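Local structure of maleylacetate reductase (Agrobacterium tumefaciens, 3HL0) at residues P72-V75 / T76-A79; G103-I106 / A107-D111; L253-A256 / E257-V261; L343-A346 / F347-A350. The protein probably catalyses the NADH-dependent reduction of maleylacetate to 3-oxoadipate, as a member of the iron-containing alcohol dehydrogenase family. All blocks are in the same frame, centred on the assembly; numbering follows the deposited sequence.

Contact 1: residues P72-V75 / T76-A79; sequences PVEV and TKTA
The long side chain of K77 lies back across the first helical turn, passing over the carbonyl of V73 and beside the carboxylate of E74. Its chain is straight through CD, and the last torsion turns the ammonium toward E74, where K77 NZ makes a salt bridge of 3.2 Å to E74 OE2, though the exact place of NZ is less certain. The nitrogen approaches from above the carboxylate plane, and both residues are exposed, as suits charged side chains three positions apart on a helix. Beneath them, K77 N is hydrogen-bonded to V73 O (2.9 Å), and A79 N meets V75 O at 2.9 Å.

This is the N-terminal turn of helix 73-85, which connects strands 60-64 and 90-95 of the parallel sheet. P72 is the N-cap; proline suits the start of a helix, where no backbone N-H is required. Its carbonyl accepts a nearly straight bond from T76 N, 3.2 Å from P72 O. At chi1 -66° the T76 hydroxyl OG1 stands beside its own backbone N, anti to the carbonyl carbon, and faces back toward the helix start. There a water donates both to P72 O and to T76 OG1, at 2.8 Å from each. The side chain of T76 packs on L102, A105 and R109 of helix 97-110, while V75, T78 and A79 rest on F64 of strand 60-64.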
loop_
_atom_site.group_PDB
_atom_site.type_symbol
_atom_site.label_atom_id
_atom_site.label_comp_id
_atom_site.label_asym_id
_atom_site.label_seq_id
_atom_site.Cartn_x
_atom_site.Cartn_y
_atom_site.Cartn_z
ATOM N N PRO A 72 4.731 10.173 -9.079
ATOM C CA PRO A 72 5.855 11.128 -8.973
ATOM C C PRO A 72 6.491 11.415 -10.351
ATOM O O PRO A 72 6.630 10.522 -11.179
ATOM C CB PRO A 72 6.828 10.429 -8.009
ATOM C CG PRO A 72 6.410 8.981 -7.960
ATOM C CD PRO A 72 5.060 8.826 -8.585
ATOM N N VAL A 73 6.845 12.672 -10.588
ATOM C CA VAL A 73 7.342 13.102 -11.896
ATOM C C VAL A 73 8.591 12.346 -12.388
ATOM O O VAL A 73 8.754 12.128 -13.592
ATOM C CB VAL A 73 7.513 14.664 -11.918
ATOM C CG1 VAL A 73 8.166 15.145 -13.193
ATOM C CG2 VAL A 73 6.160 15.337 -11.739
ATOM N N GLU A 74 9.471 11.924 -11.478
ATOM C CA GLU A 74 10.679 11.214 -11.913
ATOM C C GLU A 74 10.384 9.835 -12.487
ATOM O O GLU A 74 11.011 9.436 -13.460
ATOM C CB GLU A 74 11.785 11.189 -10.857
ATOM C CG GLU A 74 12.353 12.579 -10.564
ATOM C CD GLU A 74 12.949 13.290 -11.801
ATOM O OE1 GLU A 74 13.700 12.652 -12.570
ATOM O OE2 GLU A 74 12.682 14.503 -11.997
ATOM N N VAL A 75 9.374 9.150 -11.931
ATOM C CA VAL A 75 8.917 7.901 -12.509
ATOM C C VAL A 75 8.259 8.148 -13.876
ATOM O O VAL A 75 8.507 7.418 -14.847
ATOM C CB VAL A 75 7.936 7.165 -11.556
ATOM C CG1 VAL A 75 7.307 5.938 -12.250
ATOM C CG2 VAL A 75 8.661 6.747 -10.289
ATOM N N THR A 76 7.430 9.181 -13.966
ATOM C CA THR A 76 6.824 9.511 -15.256
ATOM C C THR A 76 7.898 9.796 -16.319
ATOM O O THR A 76 7.796 9.329 -17.452
ATOM C CB THR A 76 5.900 10.706 -15.125
ATOM O OG1 THR A 76 4.806 10.316 -14.289
ATOM C CG2 THR A 76 5.374 11.160 -16.513
ATOM N N LYS A 77 8.927 10.550 -15.960
ATOM C CA LYS A 77 10.027 10.812 -16.931
ATOM C C LYS A 77 10.649 9.535 -17.470
ATOM O O LYS A 77 10.846 9.396 -18.686
ATOM C CB LYS A 77 11.088 11.707 -16.306
ATOM C CG LYS A 77 10.565 13.115 -16.141
ATOM C CD LYS A 77 11.620 14.040 -15.578
ATOM C CE LYS A 77 11.067 15.450 -15.407
ATOM N NZ LYS A 77 10.534 15.592 -14.040
ATOM N N THR A 78 10.922 8.599 -16.568
ATOM C CA THR A 78 11.431 7.270 -16.932
ATOM C C THR A 78 10.461 6.491 -17.827
ATOM O O THR A 78 10.883 5.837 -18.785
ATOM C CB THR A 78 11.736 6.477 -15.667
ATOM O OG1 THR A 78 12.752 7.196 -14.944
ATOM C CG2 THR A 78 12.282 5.079 -16.000
ATOM N N ALA A 79 9.166 6.580 -17.524
ATOM C CA ALA A 79 8.163 5.874 -18.324
ATOM C C ALA A 79 8.053 6.472 -19.720
ATOM O O ALA A 79 7.851 5.759 -20.703
ATOM C CB ALA A 79 6.793 5.921 -17.635
HETATM O O HOH W 1 4.716 8.620 -12.043
#

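Contact 2: residues G103-I106 / A107-D111; sequences GKAI and ALRTD
R109 reaches back along the helix to A105, and its NH1 donates to A105 O at 3.0 Å, with the oxygen in the plane of the guanidinium group. The chain is extended from CG to NE, and NH1 passes 3.6 Å from A105 CB, where a small methyl suits the close approach. The same nitrogen also bonds Q132 OE1 of strand 129-134. Regular helical bonding, A107 N to G103 O and L108 N to K104 O (2.9 Å each), thus gives way at A105 O to a side-chain donor.

The next carbonyl is gripped more heavily. I106 O accepts R109 N at 3.0 Å and T110 OG1 at 2.9 Å, from opposite faces of its plane, with a weak third bond from T110 N. A chi1 of 68° sets the T110 hydroxyl between its own N and carbonyl carbon, where it donates to I106 O and is also hydrogen-bonded to A112 N. D111, with positive phi, leads the chain out of the helix.

K104 points elsewhere: beside the bound NAD, its NZ bonds the carbonyls of S124, T127 and I129. Helix 97-110 is the crossover between strands 90-95 and 113-118; at its C-terminal turn R109 NH1 replaces a backbone donor at A105 O and the T110 hydroxyl adds one at I106 O, so both carbonyls stay satisfied as the helix ends.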
loop_
_atom_site.group_PDB
_atom_site.type_symbol
_atom_site.label_atom_id
_atom_site.label_comp_id
_atom_site.label_asym_id
_atom_site.label_seq_id
_atom_site.Cartn_x
_atom_site.Cartn_y
_atom_site.Cartn_z
ATOM N N GLY A 103 -0.497 6.478 -16.813
ATOM C CA GLY A 103 -0.864 6.577 -18.235
ATOM C C GLY A 103 -1.291 7.982 -18.610
ATOM O O GLY A 103 -0.978 8.474 -19.713
ATOM N N LYS A 104 -2.007 8.636 -17.685
ATOM C CA LYS A 104 -2.435 10.008 -17.922
ATOM C C LYS A 104 -1.232 10.943 -17.981
ATOM O O LYS A 104 -1.191 11.857 -18.824
ATOM C CB LYS A 104 -3.403 10.467 -16.831
ATOM C CG LYS A 104 -4.822 9.907 -16.931
ATOM C CD LYS A 104 -5.611 10.229 -15.657
ATOM C CE LYS A 104 -7.119 10.164 -15.958
ATOM N NZ LYS A 104 -7.912 10.598 -14.742
ATOM N N ALA A 105 -0.264 10.746 -17.088
ATOM C CA ALA A 105 0.921 11.606 -17.058
ATOM C C ALA A 105 1.779 11.417 -18.304
ATOM O O ALA A 105 2.418 12.377 -18.755
ATOM C CB ALA A 105 1.751 11.355 -15.789
ATOM N N ILE A 106 1.826 10.191 -18.830
ATOM C CA ILE A 106 2.535 9.916 -20.094
ATOM C C ILE A 106 1.768 10.593 -21.239
ATOM O O ILE A 106 2.365 11.255 -22.063
ATOM C CB ILE A 106 2.672 8.383 -20.350
ATOM C CG1 ILE A 106 3.601 7.757 -19.318
ATOM C CG2 ILE A 106 3.149 8.096 -21.789
ATOM C CD1 ILE A 106 3.499 6.211 -19.269
ATOM N N ALA A 107 0.442 10.464 -21.267
ATOM C CA ALA A 107 -0.370 11.138 -22.289
ATOM C C ALA A 107 -0.167 12.659 -22.271
ATOM O O ALA A 107 -0.075 13.287 -23.352
ATOM C CB ALA A 107 -1.859 10.792 -22.103
ATOM N N LEU A 108 -0.077 13.251 -21.087
ATOM C CA LEU A 108 0.158 14.711 -20.993
ATOM C C LEU A 108 1.420 15.145 -21.744
ATOM O O LEU A 108 1.467 16.228 -22.333
ATOM C CB LEU A 108 0.232 15.171 -19.525
ATOM C CG LEU A 108 0.514 16.638 -19.208
ATOM C CD1 LEU A 108 -0.658 17.508 -19.668
ATOM C CD2 LEU A 108 0.686 16.774 -17.717
ATOM N N ARG A 109 2.426 14.280 -21.744
ATOM C CA ARG A 109 3.747 14.633 -22.217
ATOM C C ARG A 109 3.992 14.187 -23.650
ATOM O O ARG A 109 4.895 14.690 -24.323
ATOM C CB ARG A 109 4.791 14.015 -21.284
ATOM C CG ARG A 109 4.847 14.750 -19.946
ATOM C CD ARG A 109 5.492 13.918 -18.872
ATOM N NE ARG A 109 5.694 14.702 -17.660
ATOM C CZ ARG A 109 4.792 14.836 -16.680
ATOM N NH1 ARG A 109 3.603 14.261 -16.749
ATOM N NH2 ARG A 109 5.074 15.566 -15.614
ATOM N N THR A 110 3.192 13.245 -24.140
ATOM C CA THR A 110 3.469 12.618 -25.435
ATOM C C THR A 110 2.246 12.574 -26.356
ATOM O O THR A 110 2.348 12.129 -27.513
ATOM C CB THR A 110 3.873 11.151 -25.253
ATOM O OG1 THR A 110 2.726 10.432 -24.776
ATOM C CG2 THR A 110 5.020 10.977 -24.255
ATOM N N ASP A 111 1.095 12.969 -25.833
ATOM C CA ASP A 111 -0.204 12.774 -26.491
ATOM C C ASP A 111 -0.528 11.299 -26.862
ATOM O O ASP A 111 -1.338 11.037 -27.759
ATOM C CB ASP A 111 -0.379 13.716 -27.693
ATOM C CG ASP A 111 -1.800 14.275 -27.794
ATOM O OD1 ASP A 111 -2.456 14.484 -26.739
ATOM O OD2 ASP A 111 -2.252 14.506 -28.936
#

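Contact 3: residues L253-A256 / E257-V261; sequences LPHA and ETHAV. With NAD (nicotinamide-adenine-dinucleotide), chain D.
The imidazole of H255 is held between cofactor and protein: NAD C2D lies over the centre of one face, 3.5 Å from H255 CE1, while H259 CD2 sits over the opposite face, toward the rim. With CG anti to the backbone N (chi1 170°), H255 swings its ring out to the nicotinamide ribose. The two histidine rings are inclined by 54°, and H255 CE1 comes to 3.5 Å from H259 NE2. A flat ring suits this place because it offers a face to each neighbour.

At the start of helix 255-271, T258 closes back on the N-cap. T258 OG1 and T258 N reach P254 O from opposite faces of its plane, at 2.7 Å and 3.1 Å, and the hydroxyl also touches L253 CB. E257 bends at chi2 (85°), laying OE1 3.2 Å from P254 CB; a carboxylate beside the first turn would probably be favoured by the positive end of the helix dipole. P254 itself, the N-cap, packs on P162 of the second subunit.

Helix 163-180 receives A256 and A260, whose methyls allow close packing, and it carries N172 beside H259. Helix 239-251 lies against T258 and H259, with H240 and H241 turning their rings to H259.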
loop_
_atom_site.group_PDB
_atom_site.type_symbol
_atom_site.label_atom_id
_atom_site.label_comp_id
_atom_site.label_asym_id
_atom_site.label_seq_id
_atom_site.Cartn_x
_atom_site.Cartn_y
_atom_site.Cartn_z
ATOM N N LEU A 253 -1.748 10.054 4.153
ATOM C CA LEU A 253 -2.685 8.989 4.530
ATOM C C LEU A 253 -3.001 8.086 3.351
ATOM O O LEU A 253 -2.977 8.530 2.225
ATOM C CB LEU A 253 -3.992 9.609 5.038
ATOM C CG LEU A 253 -3.891 10.550 6.241
ATOM C CD1 LEU A 253 -5.285 10.823 6.762
ATOM C CD2 LEU A 253 -3.061 9.907 7.359
ATOM N N PRO A 254 -3.316 6.809 3.620
ATOM C CA PRO A 254 -3.738 5.908 2.561
ATOM C C PRO A 254 -4.997 6.490 1.874
ATOM O O PRO A 254 -5.935 6.874 2.559
ATOM C CB PRO A 254 -4.086 4.623 3.316
ATOM C CG PRO A 254 -3.297 4.675 4.565
ATOM C CD PRO A 254 -3.261 6.141 4.931
ATOM N N HIS A 255 -4.995 6.500 0.557
ATOM C CA HIS A 255 -6.022 7.237 -0.221
ATOM C C HIS A 255 -7.463 6.723 -0.010
ATOM O O HIS A 255 -8.349 7.469 0.495
ATOM C CB HIS A 255 -5.685 7.170 -1.708
ATOM C CG HIS A 255 -6.777 7.676 -2.571
ATOM N ND1 HIS A 255 -6.963 9.022 -2.787
ATOM C CD2 HIS A 255 -7.772 7.035 -3.234
ATOM C CE1 HIS A 255 -8.019 9.190 -3.573
ATOM N NE2 HIS A 255 -8.508 8.001 -3.873
ATOM N N ALA A 256 -7.717 5.470 -0.392
ATOM C CA ALA A 256 -9.092 4.977 -0.345
ATOM C C ALA A 256 -9.610 4.954 1.089
ATOM O O ALA A 256 -10.773 5.268 1.361
ATOM C CB ALA A 256 -9.179 3.557 -0.966
ATOM N N GLU A 257 -8.727 4.644 2.042
ATOM C CA GLU A 257 -9.132 4.591 3.444
ATOM C C GLU A 257 -9.537 5.956 3.985
ATOM O O GLU A 257 -10.433 6.030 4.818
ATOM C CB GLU A 257 -7.946 4.121 4.283
ATOM C CG GLU A 257 -7.670 2.614 4.183
ATOM C CD GLU A 257 -6.798 2.209 2.991
ATOM O OE1 GLU A 257 -6.539 2.995 2.033
ATOM O OE2 GLU A 257 -6.310 1.050 3.036
ATOM N N THR A 258 -8.860 6.999 3.522
ATOM C CA THR A 258 -9.209 8.387 3.929
ATOM C C THR A 258 -10.642 8.735 3.482
ATOM O O THR A 258 -11.444 9.239 4.266
ATOM C CB THR A 258 -8.217 9.388 3.353
ATOM O OG1 THR A 258 -6.911 9.072 3.867
ATOM C CG2 THR A 258 -8.558 10.812 3.808
ATOM N N HIS A 259 -10.957 8.351 2.249
ATOM C CA HIS A 259 -12.343 8.524 1.745
ATOM C C HIS A 259 -13.346 7.739 2.553
ATOM O O HIS A 259 -14.364 8.252 2.926
ATOM C CB HIS A 259 -12.443 8.078 0.304
ATOM C CG HIS A 259 -11.949 9.093 -0.642
ATOM N ND1 HIS A 259 -12.778 10.002 -1.257
ATOM C CD2 HIS A 259 -10.687 9.377 -1.059
ATOM C CE1 HIS A 259 -12.045 10.819 -1.999
ATOM N NE2 HIS A 259 -10.774 10.457 -1.897
ATOM N N ALA A 260 -13.015 6.494 2.894
ATOM C CA ALA A 260 -13.952 5.688 3.644
ATOM C C ALA A 260 -14.223 6.248 5.028
ATOM O O ALA A 260 -15.357 6.286 5.478
ATOM C CB ALA A 260 -13.401 4.231 3.782
ATOM N N VAL A 261 -13.156 6.692 5.689
ATOM C CA VAL A 261 -13.322 7.261 7.029
ATOM C C VAL A 261 -14.121 8.572 7.051
ATOM O O VAL A 261 -15.006 8.761 7.911
ATOM C CB VAL A 261 -11.964 7.442 7.709
ATOM C CG1 VAL A 261 -12.134 8.182 9.059
ATOM C CG2 VAL A 261 -11.363 6.071 7.981
HETATM P PA NAD D . -3.904 2.018 -6.356
HETATM O O1A NAD D . -4.002 2.183 -7.833
HETATM O O2A NAD D . -2.934 2.864 -5.623
HETATM O O5B NAD D . -3.784 0.461 -6.033
HETATM C C5B NAD D . -3.394 0.063 -4.714
HETATM C C4B NAD D . -2.714 -1.293 -4.830
HETATM O O4B NAD D . -3.687 -2.267 -5.207
HETATM C C3B NAD D . -1.604 -1.294 -5.898
HETATM O O3B NAD D . -0.424 -1.980 -5.443
HETATM C C2B NAD D . -2.268 -2.038 -7.034
HETATM O O2B NAD D . -1.351 -2.712 -7.872
HETATM C C1B NAD D . -3.195 -3.022 -6.305
HETATM N N9A NAD D . -4.339 -3.475 -7.133
HETATM C C8A NAD D . -5.226 -2.681 -7.834
HETATM N N7A NAD D . -6.129 -3.477 -8.452
HETATM C C5A NAD D . -5.833 -4.785 -8.177
HETATM C C6A NAD D . -6.422 -5.988 -8.562
HETATM N N6A NAD D . -7.660 -6.086 -9.113
HETATM N N1A NAD D . -5.819 -7.154 -8.087
HETATM C C2A NAD D . -4.719 -7.107 -7.259
HETATM N N3A NAD D . -4.143 -5.926 -6.869
HETATM C C4A NAD D . -4.708 -4.774 -7.337
HETATM O O3 NAD D . -5.326 2.375 -5.634
HETATM P PN NAD D . -6.580 3.268 -6.145
HETATM O O1N NAD D . -7.355 3.560 -4.903
HETATM O O2N NAD D . -7.187 2.513 -7.240
HETATM O O5D NAD D . -5.956 4.638 -6.686
HETATM C C5D NAD D . -5.519 5.672 -5.809
HETATM C C4D NAD D . -4.797 6.711 -6.667
HETATM O O4D NAD D . -5.675 7.111 -7.709
HETATM C C3D NAD D . -4.508 7.959 -5.843
HETATM O O3D NAD D . -3.285 8.530 -6.335
HETATM C C2D NAD D . -5.687 8.849 -6.159
HETATM O O2D NAD D . -5.451 10.242 -5.951
HETATM C C1D NAD D . -5.925 8.508 -7.618
HETATM N N1N NAD D . -7.279 8.795 -8.072
HETATM C C2N NAD D . -7.403 9.689 -9.092
HETATM C C3N NAD D . -8.664 9.997 -9.560
HETATM C C7N NAD D . -8.674 10.946 -10.687
HETATM O O7N NAD D . -9.894 11.176 -11.199
HETATM N N7N NAD D . -7.539 11.529 -11.144
HETATM C C4N NAD D . -9.854 9.374 -9.046
HETATM C C5N NAD D . -9.702 8.464 -7.997
HETATM C C6N NAD D . -8.409 8.190 -7.517
#

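Contact 4: residues L343-A346 / F347-A350; sequences LQRA and FEGA
R345 and E348 lie side by side and point the same way, the guanidinium gripping the carboxylate side-on. R345 NE meets E348 OE1 at 2.9 Å, and R345 NH1 meets E348 OE2 at 3.1 Å, both nearly straight. The planes are nevertheless 37° apart: both oxygens lie near the guanidinium plane, but NE comes to OE1 from above the carboxylate, whereas NH1 uses the syn side of OE2. Bends at chi2 and chi3 fold the arginine over to this position, with Q344 CB against one face of its guanidinium.

Q344 runs alongside F347, its amide turned 68° from the ring and NE2 3.9 Å from F347 CD2. A water joins Q344 NE2 to E348 OE2, while Q344 OE1 accepts a hydrogen bond from R340 NH1. The F347 ring leads off to where the large aromatic packs on L316 of helix 316-323 and on A307 and A313 of nearby loops.

Below these groups the helix closes in a Schellman motif: A350 N bonds R345 O (3.0 Å) and G349 N bonds A346 O (3.2 Å). Glycine suits the positive phi at 349. R345 therefore serves the terminus twice, its carbonyl accepting the closing bond and its guanidinium probably offsetting the charge of a carboxylate that would be unfavourable near the helix C-terminus.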
loop_
_atom_site.group_PDB
_atom_site.type_symbol
_atom_site.label_atom_id
_atom_site.label_comp_id
_atom_site.label_asym_id
_atom_site.label_seq_id
_atom_site.Cartn_x
_atom_site.Cartn_y
_atom_site.Cartn_z
ATOM N N LEU A 343 -13.651 17.007 11.952
ATOM C CA LEU A 343 -12.403 16.265 12.155
ATOM C C LEU A 343 -12.375 15.526 13.489
ATOM O O LEU A 343 -11.845 14.420 13.565
ATOM C CB LEU A 343 -11.218 17.220 11.951
ATOM C CG LEU A 343 -11.007 17.671 10.522
ATOM C CD1 LEU A 343 -9.930 18.786 10.513
ATOM C CD2 LEU A 343 -10.624 16.512 9.584
ATOM N N GLN A 344 -12.931 16.129 14.540
ATOM C CA GLN A 344 -12.943 15.443 15.812
ATOM C C GLN A 344 -13.793 14.214 15.784
ATOM O O GLN A 344 -13.391 13.190 16.291
ATOM C CB GLN A 344 -13.425 16.379 16.920
ATOM C CG GLN A 344 -13.104 15.839 18.289
ATOM C CD GLN A 344 -11.651 15.956 18.621
ATOM O OE1 GLN A 344 -11.040 16.945 18.304
ATOM N NE2 GLN A 344 -11.087 14.928 19.246
ATOM N N ARG A 345 -14.974 14.315 15.171
ATOM C CA ARG A 345 -15.820 13.121 15.042
ATOM C C ARG A 345 -15.136 12.019 14.203
ATOM O O ARG A 345 -15.231 10.832 14.571
ATOM C CB ARG A 345 -17.149 13.489 14.362
ATOM C CG ARG A 345 -18.056 14.510 15.117
ATOM C CD ARG A 345 -18.437 14.079 16.533
ATOM N NE ARG A 345 -17.416 14.330 17.565
ATOM C CZ ARG A 345 -17.164 15.535 18.085
ATOM N NH1 ARG A 345 -16.257 15.662 19.082
ATOM N NH2 ARG A 345 -17.837 16.603 17.631
ATOM N N ALA A 346 -14.541 12.416 13.079
ATOM C CA ALA A 346 -13.819 11.442 12.212
ATOM C C ALA A 346 -12.620 10.867 12.959
ATOM O O ALA A 346 -12.369 9.684 12.860
ATOM C CB ALA A 346 -13.383 12.091 10.920
ATOM N N PHE A 347 -11.954 11.673 13.783
ATOM C CA PHE A 347 -10.816 11.153 14.582
ATOM C C PHE A 347 -11.258 10.090 15.585
ATOM O O PHE A 347 -10.573 9.075 15.794
ATOM C CB PHE A 347 -10.155 12.340 15.311
ATOM C CG PHE A 347 -9.035 11.932 16.253
ATOM C CD1 PHE A 347 -7.792 11.577 15.748
ATOM C CD2 PHE A 347 -9.256 11.929 17.626
ATOM C CE1 PHE A 347 -6.754 11.190 16.638
ATOM C CE2 PHE A 347 -8.215 11.550 18.506
ATOM C CZ PHE A 347 -6.981 11.195 18.000
ATOM N N GLU A 348 -12.407 10.338 16.211
ATOM C CA GLU A 348 -13.016 9.435 17.194
ATOM C C GLU A 348 -13.619 8.177 16.590
ATOM O O GLU A 348 -13.881 7.201 17.303
ATOM C CB GLU A 348 -14.162 10.202 17.891
ATOM C CG GLU A 348 -13.710 11.215 18.886
ATOM C CD GLU A 348 -14.804 12.244 19.227
ATOM O OE1 GLU A 348 -15.995 12.076 18.802
ATOM O OE2 GLU A 348 -14.449 13.232 19.935
ATOM N N GLY A 349 -13.936 8.222 15.297
ATOM C CA GLY A 349 -14.766 7.189 14.720
ATOM C C GLY A 349 -16.202 7.248 15.218
ATOM O O GLY A 349 -16.879 6.205 15.288
ATOM N N ALA A 350 -16.691 8.458 15.552
ATOM C CA ALA A 350 -18.076 8.654 16.051
ATOM C C ALA A 350 -19.094 8.482 14.936
ATOM O O ALA A 350 -18.787 8.781 13.787
ATOM C CB ALA A 350 -18.223 10.042 16.661
HETATM O O HOH W 2 -11.951 13.095 20.711
#

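Overall arrangement
The four contacts follow one another along the chain, each at or near an end of one helix. Contacts 1 and 2 belong to the N-terminal family region with the parallel sheet: the start of helix 73-85 packs against the end of helix 97-110, centres about 11 Å apart. Contacts 3 and 4 belong to the helical C-terminal part, where helix 255-271 meets helix 336-348; their centres are about 14 Å apart. Between the pairs, centres of contacts 2 and 3 are about 26 Å apart, and NAD lies in between, touched by K104 from one side and H255 from the other. The cofactor thus lies between the two parts of the fold, while contact 4, its centre about 39 Å from that of contact 2, is remote.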